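Local coordinates for putative cell wall hydrolase phosphatase-associated protein (Clostridioides difficile, PDB 7CFL) that probably cleaves peptide bonds of the bacterial cell wall as a cysteine endopeptidase, this chain being the NlpC/P60 catalytic domain of a longer autolysin, at residues A[82-87]-A[125-130]; A[59-64]-A[92-97]. One frame throughout, in Å; residues are numbered along the deposited sequence. Where two conformers were deposited one is given.

Contact 1: residues A[82-87]-A[125-130]; sequences VFFDTQ and SYYSSR
Arg130 reaches along the backbone at Asp85. Its CB lies 3.4 Å from Asp85 OD2, and CG follows at 3.7 Å from the same oxygen, so the aliphatic root of the arginine brushes the carboxylate without an ion pair forming. A bend at the CG-CD bond (chi3 63°) then brings the guanidinium to the backbone carbonyl of Asp85. NE donates to Asp85 O over 2.9 Å, with the oxygen tilted out of the guanidinium plane, and NH2 adds a weak bond to Asp85 O at 3.0 Å; two donors thus share one acceptor. NH1 turns to Tyr126, standing 3.3 Å above the plane of its ring toward the rim. The backbones meet beside strand 81-84 of the antiparallel NlpC/P60 sheet, where helix 125-128 leads into the neighbouring strand 131-136: Asp85 N donates to Arg130 O at 2.9 Å, fairly straight at 159°. Inside this junction Tyr127 presents its edge to the face of Phe84, a T-shaped pair with centroids 5.6 Å apart and planes at 68°, and both side chains also touch Met106 on strand 105-110. At the outer margin the poorly ordered Gln87 offers NE2 weakly to Tyr126 OH, its amide steeply inclined to the phenol ring.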
ATOM      1  N   VAL A  82       4.353  -1.586  -1.656  1.00 19.09           N
ATOM      2  CA  VAL A  82       5.066  -2.563  -0.791  0.60 18.70           C
ATOM      3  C   VAL A  82       4.036  -3.578  -0.314  1.00 21.20           C
ATOM      4  O   VAL A  82       2.906  -3.162   0.011  1.00 22.16           O
ATOM      5  CB  VAL A  82       5.803  -1.865   0.368  1.00 21.85           C
ATOM      6  CG1 VAL A  82       7.083  -1.198  -0.125  1.00 27.71           C
ATOM      7  CG2 VAL A  82       4.892  -0.921   1.150  1.00 24.72           C
ATOM      8  N   PHE A  83       4.367  -4.858  -0.339  1.00 18.66           N
ATOM      9  CA  PHE A  83       3.422  -5.987  -0.102  1.00 19.97           C
ATOM     10  C   PHE A  83       3.857  -6.816   1.123  1.00 22.17           C
ATOM     11  O   PHE A  83       5.038  -7.075   1.404  1.00 23.30           O
ATOM     12  CB  PHE A  83       3.311  -6.855  -1.354  1.00 22.12           C
ATOM     13  CG  PHE A  83       2.845  -6.086  -2.555  1.00 19.40           C
ATOM     14  CD1 PHE A  83       1.480  -5.803  -2.674  1.00 20.29           C
ATOM     15  CD2 PHE A  83       3.711  -5.480  -3.457  1.00 20.36           C
ATOM     16  CE1 PHE A  83       1.008  -5.033  -3.720  1.00 21.52           C
ATOM     17  CE2 PHE A  83       3.230  -4.713  -4.512  1.00 22.90           C
ATOM     18  CZ  PHE A  83       1.875  -4.465  -4.622  1.00 20.00           C
ATOM     19  N   PHE A  84       2.887  -7.317   1.868  1.00 21.92           N
ATOM     20  CA  PHE A  84       3.079  -8.094   3.114  1.00 22.05           C
ATOM     21  C   PHE A  84       2.158  -9.305   3.144  1.00 27.30           C
ATOM     22  O   PHE A  84       1.097  -9.291   2.498  1.00 23.75           O
ATOM     23  CB  PHE A  84       2.847  -7.222   4.342  1.00 24.09           C
ATOM     24  CG  PHE A  84       3.609  -5.927   4.305  1.00 24.87           C
ATOM     25  CD1 PHE A  84       4.851  -5.809   4.919  1.00 26.03           C
ATOM     26  CD2 PHE A  84       3.126  -4.866   3.559  1.00 25.19           C
ATOM     27  CE1 PHE A  84       5.533  -4.606   4.859  1.00 25.61           C
ATOM     28  CE2 PHE A  84       3.814  -3.672   3.498  1.00 26.19           C
ATOM     29  CZ  PHE A  84       5.027  -3.552   4.130  1.00 28.09           C
ATOM     30  N   ASP A  85       2.559 -10.320   3.899  1.00 32.85           N
ATOM     31  CA  ASP A  85       1.720 -11.517   4.174  1.00 34.78           C
ATOM     32  C   ASP A  85       1.069 -11.380   5.566  1.00 35.70           C
ATOM     33  O   ASP A  85       1.237 -10.330   6.211  1.00 38.65           O
ATOM     34  CB  ASP A  85       2.537 -12.799   3.962  1.00 33.21           C
ATOM     35  CG  ASP A  85       3.746 -12.970   4.860  1.00 39.14           C
ATOM     36  OD1 ASP A  85       4.677 -13.695   4.447  1.00 46.60           O
ATOM     37  OD2 ASP A  85       3.753 -12.380   5.954  1.00 39.67           O
ATOM     38  N   THR A  86       0.341 -12.417   6.001  1.00 44.02           N
ATOM     39  CA  THR A  86      -0.359 -12.507   7.319  1.00 50.79           C
ATOM     40  C   THR A  86       0.536 -13.316   8.273  1.00 65.89           C
ATOM     41  O   THR A  86       1.326 -14.157   7.780  1.00 65.80           O
ATOM     42  CB  THR A  86      -1.796 -13.010   7.103  1.00 52.08           C
ATOM     43  OG1 THR A  86      -2.512 -11.895   6.572  1.00 56.39           O
ATOM     44  CG2 THR A  86      -2.509 -13.517   8.339  1.00 42.55           C
ATOM     45  N   GLN A  87       0.423 -13.049   9.581  1.00 72.22           N
ATOM     46  CA  GLN A  87       1.438 -13.388  10.626  1.00 76.44           C
ATOM     47  C   GLN A  87       1.699 -14.901  10.689  1.00 75.66           C
ATOM     48  O   GLN A  87       2.858 -15.296  10.431  1.00 76.87           O
ATOM     49  CB  GLN A  87       1.061 -12.858  12.019  1.00 76.68           C
ATOM     50  CG  GLN A  87      -0.416 -12.965  12.400  1.00 82.29           C
ATOM     51  CD  GLN A  87      -1.163 -11.655  12.316  1.00 84.66           C
ATOM     52  OE1 GLN A  87      -2.020 -11.361  13.147  1.00 87.01           O
ATOM     53  NE2 GLN A  87      -0.849 -10.853  11.309  1.00 70.91           N
ATOM     54  N   SER A 125       8.987  -3.917  13.906  1.00 40.38           N
ATOM     55  CA  SER A 125       9.008  -5.374  14.188  1.00 44.32           C
ATOM     56  C   SER A 125       7.803  -6.041  13.512  1.00 48.86           C
ATOM     57  O   SER A 125       8.002  -7.105  12.890  1.00 56.85           O
ATOM     58  CB  SER A 125       9.065  -5.667  15.669  1.00 53.66           C
ATOM     59  OG  SER A 125       7.911  -5.184  16.343  1.00 55.58           O
ATOM     60  N   TYR A 126       6.622  -5.417  13.578  1.00 41.95           N
ATOM     61  CA  TYR A 126       5.363  -5.993  13.044  1.00 45.91           C
ATOM     62  C   TYR A 126       5.470  -6.209  11.528  1.00 43.78           C
ATOM     63  O   TYR A 126       5.279  -7.368  11.084  1.00 56.61           O
ATOM     64  CB  TYR A 126       4.138  -5.151  13.418  1.00 48.72           C
ATOM     65  CG  TYR A 126       2.821  -5.769  13.010  1.00 63.30           C
ATOM     66  CD1 TYR A 126       2.592  -7.134  13.148  1.00 61.17           C
ATOM     67  CD2 TYR A 126       1.787  -4.993  12.497  1.00 64.36           C
ATOM     68  CE1 TYR A 126       1.389  -7.711  12.780  1.00 59.92           C
ATOM     69  CE2 TYR A 126       0.573  -5.555  12.124  1.00 62.65           C
ATOM     70  CZ  TYR A 126       0.376  -6.919  12.266  1.00 65.02           C
ATOM     71  OH  TYR A 126      -0.809  -7.490  11.904  1.00 67.62           O
ATOM     72  N   TYR A 127       5.775  -5.166  10.750  1.00 28.59           N
ATOM     73  CA  TYR A 127       5.747  -5.251   9.262  1.00 28.45           C
ATOM     74  C   TYR A 127       6.990  -5.966   8.706  1.00 32.72           C
ATOM     75  O   TYR A 127       6.830  -6.730   7.743  1.00 33.81           O
ATOM     76  CB  TYR A 127       5.501  -3.884   8.624  1.00 31.93           C
ATOM     77  CG  TYR A 127       4.135  -3.326   8.948  1.00 27.15           C
ATOM     78  CD1 TYR A 127       2.989  -3.750   8.291  1.00 32.65           C
ATOM     79  CD2 TYR A 127       3.991  -2.385   9.945  1.00 26.23           C
ATOM     80  CE1 TYR A 127       1.743  -3.234   8.607  1.00 31.10           C
ATOM     81  CE2 TYR A 127       2.751  -1.862  10.282  1.00 32.91           C
ATOM     82  CZ  TYR A 127       1.621  -2.295   9.615  1.00 34.92           C
ATOM     83  OH  TYR A 127       0.396  -1.788   9.955  1.00 42.04           O
ATOM     84  N   SER A 128       8.175  -5.750   9.274  1.00 32.68           N
ATOM     85  CA  SER A 128       9.450  -6.150   8.623  1.00 31.97           C
ATOM     86  C   SER A 128       9.457  -7.655   8.278  1.00 32.11           C
ATOM     87  O   SER A 128       9.798  -8.011   7.129  1.00 32.44           O
ATOM     88  CB  SER A 128      10.644  -5.770   9.459  1.00 35.87           C
ATOM     89  OG  SER A 128      11.831  -5.912   8.696  1.00 38.53           O
ATOM     90  N   SER A 129       9.075  -8.528   9.214  1.00 30.32           N
ATOM     91  CA  SER A 129       9.081 -10.007   9.018  1.00 38.72           C
ATOM     92  C   SER A 129       8.016 -10.454   7.992  1.00 32.52           C
ATOM     93  O   SER A 129       8.169 -11.548   7.419  1.00 36.67           O
ATOM     94  CB  SER A 129       8.940 -10.731  10.343  1.00 40.61           C
ATOM     95  OG  SER A 129       7.639 -10.567  10.891  1.00 42.97           O
ATOM     96  N   ARG A 130       6.980  -9.640   7.746  1.00 29.97           N
ATOM     97  CA  ARG A 130       5.855  -9.976   6.832  1.00 29.08           C
ATOM     98  C   ARG A 130       6.099  -9.434   5.414  1.00 29.45           C
ATOM     99  O   ARG A 130       5.343  -9.819   4.488  1.00 27.94           O
ATOM    100  CB  ARG A 130       4.552  -9.415   7.407  1.00 29.55           C
ATOM    101  CG  ARG A 130       4.156 -10.019   8.744  1.00 31.98           C
ATOM    102  CD  ARG A 130       3.132  -9.165   9.468  1.00 41.30           C
ATOM    103  NE  ARG A 130       1.908  -9.091   8.699  1.00 44.12           N
ATOM    104  CZ  ARG A 130       1.146  -8.007   8.534  1.00 57.70           C
ATOM    105  NH1 ARG A 130       1.479  -6.840   9.075  1.00 62.07           N
ATOM    106  NH2 ARG A 130       0.045  -8.091   7.804  1.00 60.84           N
TER

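Contact 2: residues A[59-64]-A[92-97]; sequences RVSRDQ and GSVSHV
At a classic beta bulge between strands 81-84 and 96-102, two residues, Ser95 and His96, stand across from the single Phe84, and helix 61-64 packs against it through Ser61, Arg62 and Gln64. Ser61 points into the bend: its CB sits 3.9 Å from Val94 CG1 and also 3.9 Å from His96 N. Two conformers are deposited for this serine, so the place of its OG is less certain than that of CB. With Val94 CG1 anti to the backbone N (chi1 168°), that methyl lies against the helix backbone, 3.7 Å from Ser61 O; next along the helix, Arg62 brings its CB to 3.7 Å from Val94 O before the rest of its chain leads away. Deeper in, the extended Gln64 crosses Val97 at about a right angle and rests OE1 on both methyls, 3.6 Å from CG2 and 3.7 Å from CG1. The buried amide is satisfied elsewhere: OE1 bonds to Thr45 OG1, and NE2 to the carbonyls of Pro58 and Ser42. His96 turns from the helix, touches Cys41 and, in the conformer given, bonds through NE2 to His108 ND1, a grouping consistent with the Cys-His-His triad of NlpC/P60 peptidases.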
ATOM      1  N   ARG A  59      -7.163  -4.828  -8.572  1.00 24.34           N
ATOM      2  CA  ARG A  59      -8.032  -4.592  -7.396  1.00 24.91           C
ATOM      3  C   ARG A  59      -7.441  -5.168  -6.115  1.00 24.11           C
ATOM      4  O   ARG A  59      -7.467  -4.408  -5.139  1.00 25.50           O
ATOM      5  CB  ARG A  59      -9.431  -5.152  -7.629  1.00 24.10           C
ATOM      6  CG  ARG A  59     -10.365  -5.004  -6.431  1.00 25.26           C
ATOM      7  CD  ARG A  59     -10.524  -3.559  -5.999  1.00 27.13           C
ATOM      8  NE  ARG A  59     -11.359  -3.364  -4.824  1.00 24.51           N
ATOM      9  CZ  ARG A  59     -10.962  -3.462  -3.550  1.00 24.63           C
ATOM     10  NH1 ARG A  59      -9.705  -3.779  -3.233  1.00 24.94           N
ATOM     11  NH2 ARG A  59     -11.838  -3.210  -2.588  1.00 27.04           N
ATOM     12  N   VAL A  60      -6.949  -6.421  -6.095  1.00 22.74           N
ATOM     13  CA  VAL A  60      -6.598  -7.082  -4.798  1.00 22.85           C
ATOM     14  C   VAL A  60      -5.076  -7.100  -4.628  1.00 20.91           C
ATOM     15  O   VAL A  60      -4.345  -7.089  -5.645  1.00 22.62           O
ATOM     16  CB  VAL A  60      -7.220  -8.482  -4.617  1.00 24.75           C
ATOM     17  CG1 VAL A  60      -8.739  -8.429  -4.716  1.00 27.47           C
ATOM     18  CG2 VAL A  60      -6.654  -9.492  -5.584  1.00 29.21           C
ATOM     19  N   SER A  61      -4.646  -7.187  -3.379  1.00 20.59           N
ATOM     20  CA  SER A  61      -3.214  -7.058  -2.998  0.50 22.92           C
ATOM     21  C   SER A  61      -2.358  -8.111  -3.717  1.00 22.48           C
ATOM     22  O   SER A  61      -1.314  -7.696  -4.270  1.00 24.62           O
ATOM     23  CB  SER A  61      -3.027  -7.078  -1.499  0.50 19.62           C
ATOM     24  OG  SER A  61      -3.428  -8.309  -0.922  0.50 23.70           O
ATOM     25  N   ARG A  62      -2.791  -9.382  -3.770  1.00 21.55           N
ATOM     26  CA  ARG A  62      -2.006 -10.496  -4.366  1.00 22.55           C
ATOM     27  C   ARG A  62      -1.779 -10.263  -5.862  1.00 22.58           C
ATOM     28  O   ARG A  62      -0.710 -10.679  -6.368  1.00 26.23           O
ATOM     29  CB  ARG A  62      -2.595 -11.877  -4.052  1.00 26.57           C
ATOM     30  CG  ARG A  62      -4.014 -12.125  -4.532  1.00 33.38           C
ATOM     31  CD  ARG A  62      -4.707 -13.222  -3.726  1.00 43.49           C
ATOM     32  NE  ARG A  62      -6.139 -13.266  -4.020  1.00 46.69           N
ATOM     33  CZ  ARG A  62      -7.124 -12.709  -3.298  1.00 47.86           C
ATOM     34  NH1 ARG A  62      -6.883 -12.047  -2.177  1.00 48.97           N
ATOM     35  NH2 ARG A  62      -8.373 -12.822  -3.716  1.00 57.95           N
ATOM     36  N   ASP A  63      -2.692  -9.594  -6.548  1.00 22.15           N
ATOM     37  CA  ASP A  63      -2.602  -9.278  -7.996  1.00 21.00           C
ATOM     38  C   ASP A  63      -1.761  -8.003  -8.174  1.00 20.00           C
ATOM     39  O   ASP A  63      -0.911  -7.967  -9.082  1.00 19.95           O
ATOM     40  CB  ASP A  63      -4.022  -9.155  -8.580  1.00 20.45           C
ATOM     41  CG  ASP A  63      -4.780 -10.482  -8.592  1.00 24.12           C
ATOM     42  OD1 ASP A  63      -4.126 -11.507  -8.539  1.00 30.75           O
ATOM     43  OD2 ASP A  63      -6.052 -10.489  -8.607  1.00 27.04           O
ATOM     44  N   GLN A  64      -1.918  -6.998  -7.312  1.00 21.08           N
ATOM     45  CA  GLN A  64      -1.072  -5.778  -7.362  1.00 19.05           C
ATOM     46  C   GLN A  64       0.390  -6.220  -7.195  1.00 20.37           C
ATOM     47  O   GLN A  64       1.227  -5.673  -7.905  1.00 20.22           O
ATOM     48  CB  GLN A  64      -1.466  -4.756  -6.309  1.00 17.72           C
ATOM     49  CG  GLN A  64      -2.878  -4.198  -6.481  1.00 17.25           C
ATOM     50  CD  GLN A  64      -3.068  -3.084  -5.487  1.00 19.30           C
ATOM     51  OE1 GLN A  64      -2.187  -2.711  -4.720  1.00 19.01           O
ATOM     52  NE2 GLN A  64      -4.287  -2.587  -5.407  1.00 18.37           N
ATOM     53  N   GLY A  92       2.393 -17.761   2.753  1.00 67.55           N
ATOM     54  CA  GLY A  92       3.213 -16.620   2.303  1.00 62.93           C
ATOM     55  C   GLY A  92       2.438 -15.765   1.307  1.00 49.12           C
ATOM     56  O   GLY A  92       3.058 -14.896   0.648  1.00 47.97           O
ATOM     57  N   SER A  93       1.122 -15.984   1.198  1.00 44.69           N
ATOM     58  CA  SER A  93       0.234 -15.267   0.243  0.70 41.25           C
ATOM     59  C   SER A  93       0.182 -13.784   0.630  1.00 32.42           C
ATOM     60  O   SER A  93       0.054 -13.485   1.834  1.00 36.66           O
ATOM     61  CB  SER A  93      -1.147 -15.873   0.194  0.70 44.89           C
ATOM     62  OG  SER A  93      -1.984 -15.146  -0.693  0.70 48.75           O
ATOM     63  N   VAL A  94       0.339 -12.891  -0.346  1.00 30.80           N
ATOM     64  CA  VAL A  94       0.218 -11.427  -0.122  1.00 25.97           C
ATOM     65  C   VAL A  94      -1.238 -11.117   0.275  1.00 25.48           C
ATOM     66  O   VAL A  94      -2.150 -11.587  -0.416  1.00 31.22           O
ATOM     67  CB  VAL A  94       0.657 -10.639  -1.365  1.00 25.00           C
ATOM     68  CG1 VAL A  94       0.265  -9.173  -1.263  1.00 27.69           C
ATOM     69  CG2 VAL A  94       2.159 -10.798  -1.626  1.00 24.19           C
ATOM     70  N   SER A  95      -1.406 -10.390   1.372  1.00 26.64           N
ATOM     71  CA  SER A  95      -2.714 -10.018   1.973  1.00 29.02           C
ATOM     72  C   SER A  95      -2.786  -8.521   2.345  1.00 27.48           C
ATOM     73  O   SER A  95      -3.865  -8.076   2.830  1.00 29.90           O
ATOM     74  CB  SER A  95      -2.963 -10.886   3.176  1.00 30.61           C
ATOM     75  OG  SER A  95      -1.883 -10.789   4.098  1.00 33.68           O
ATOM     76  N   HIS A  96      -1.704  -7.754   2.150  1.00 27.93           N
ATOM     77  CA  HIS A  96      -1.662  -6.314   2.517  0.50 24.69           C
ATOM     78  C   HIS A  96      -0.731  -5.559   1.565  1.00 21.79           C
ATOM     79  O   HIS A  96       0.198  -6.163   0.960  1.00 23.47           O
ATOM     80  CB  HIS A  96      -1.280  -6.139   3.996  0.50 25.05           C
ATOM     81  CG  HIS A  96      -1.591  -4.783   4.540  0.50 23.30           C
ATOM     82  ND1 HIS A  96      -2.903  -4.318   4.706  0.50 22.71           N
ATOM     83  CD2 HIS A  96      -0.773  -3.784   4.931  0.50 23.03           C
ATOM     84  CE1 HIS A  96      -2.855  -3.099   5.200  0.50 22.10           C
ATOM     85  NE2 HIS A  96      -1.552  -2.743   5.342  0.50 23.87           N
ATOM     86  N   VAL A  97      -0.988  -4.275   1.406  1.00 22.33           N
ATOM     87  CA  VAL A  97      -0.224  -3.383   0.493  1.00 19.58           C
ATOM     88  C   VAL A  97      -0.296  -1.975   1.068  1.00 19.48           C
ATOM     89  O   VAL A  97      -1.380  -1.561   1.566  1.00 19.36           O
ATOM     90  CB  VAL A  97      -0.774  -3.422  -0.951  1.00 19.42           C
ATOM     91  CG1 VAL A  97      -2.255  -3.032  -1.054  1.00 17.63           C
ATOM     92  CG2 VAL A  97       0.005  -2.550  -1.898  1.00 22.55           C
TER

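In the fold
The two contacts, about 12 Å apart between centres, share the antiparallel pair of strands 81-84 and 96-102. Phe84 O accepts a probable hydrogen bond from Ser95 N at 3.0 Å, and farther along, Thr86 OG1 and Ser95 OG lie 2.8 Å apart, probably bonded too. Successive phenylalanines serve different sides: Phe84 belongs to contact 1, whereas Phe83 turns to the helix side and touches Val94, Val97 and Gln64 of contact 2. Contact 2 is the one beside the probable active site, since it carries His96. A citrate, probably from the crystallisation liquor, hydrogen-bonds to Ser61 N and, in the conformer given, comes within about 3 Å of that side chain, perhaps marking a pocket there.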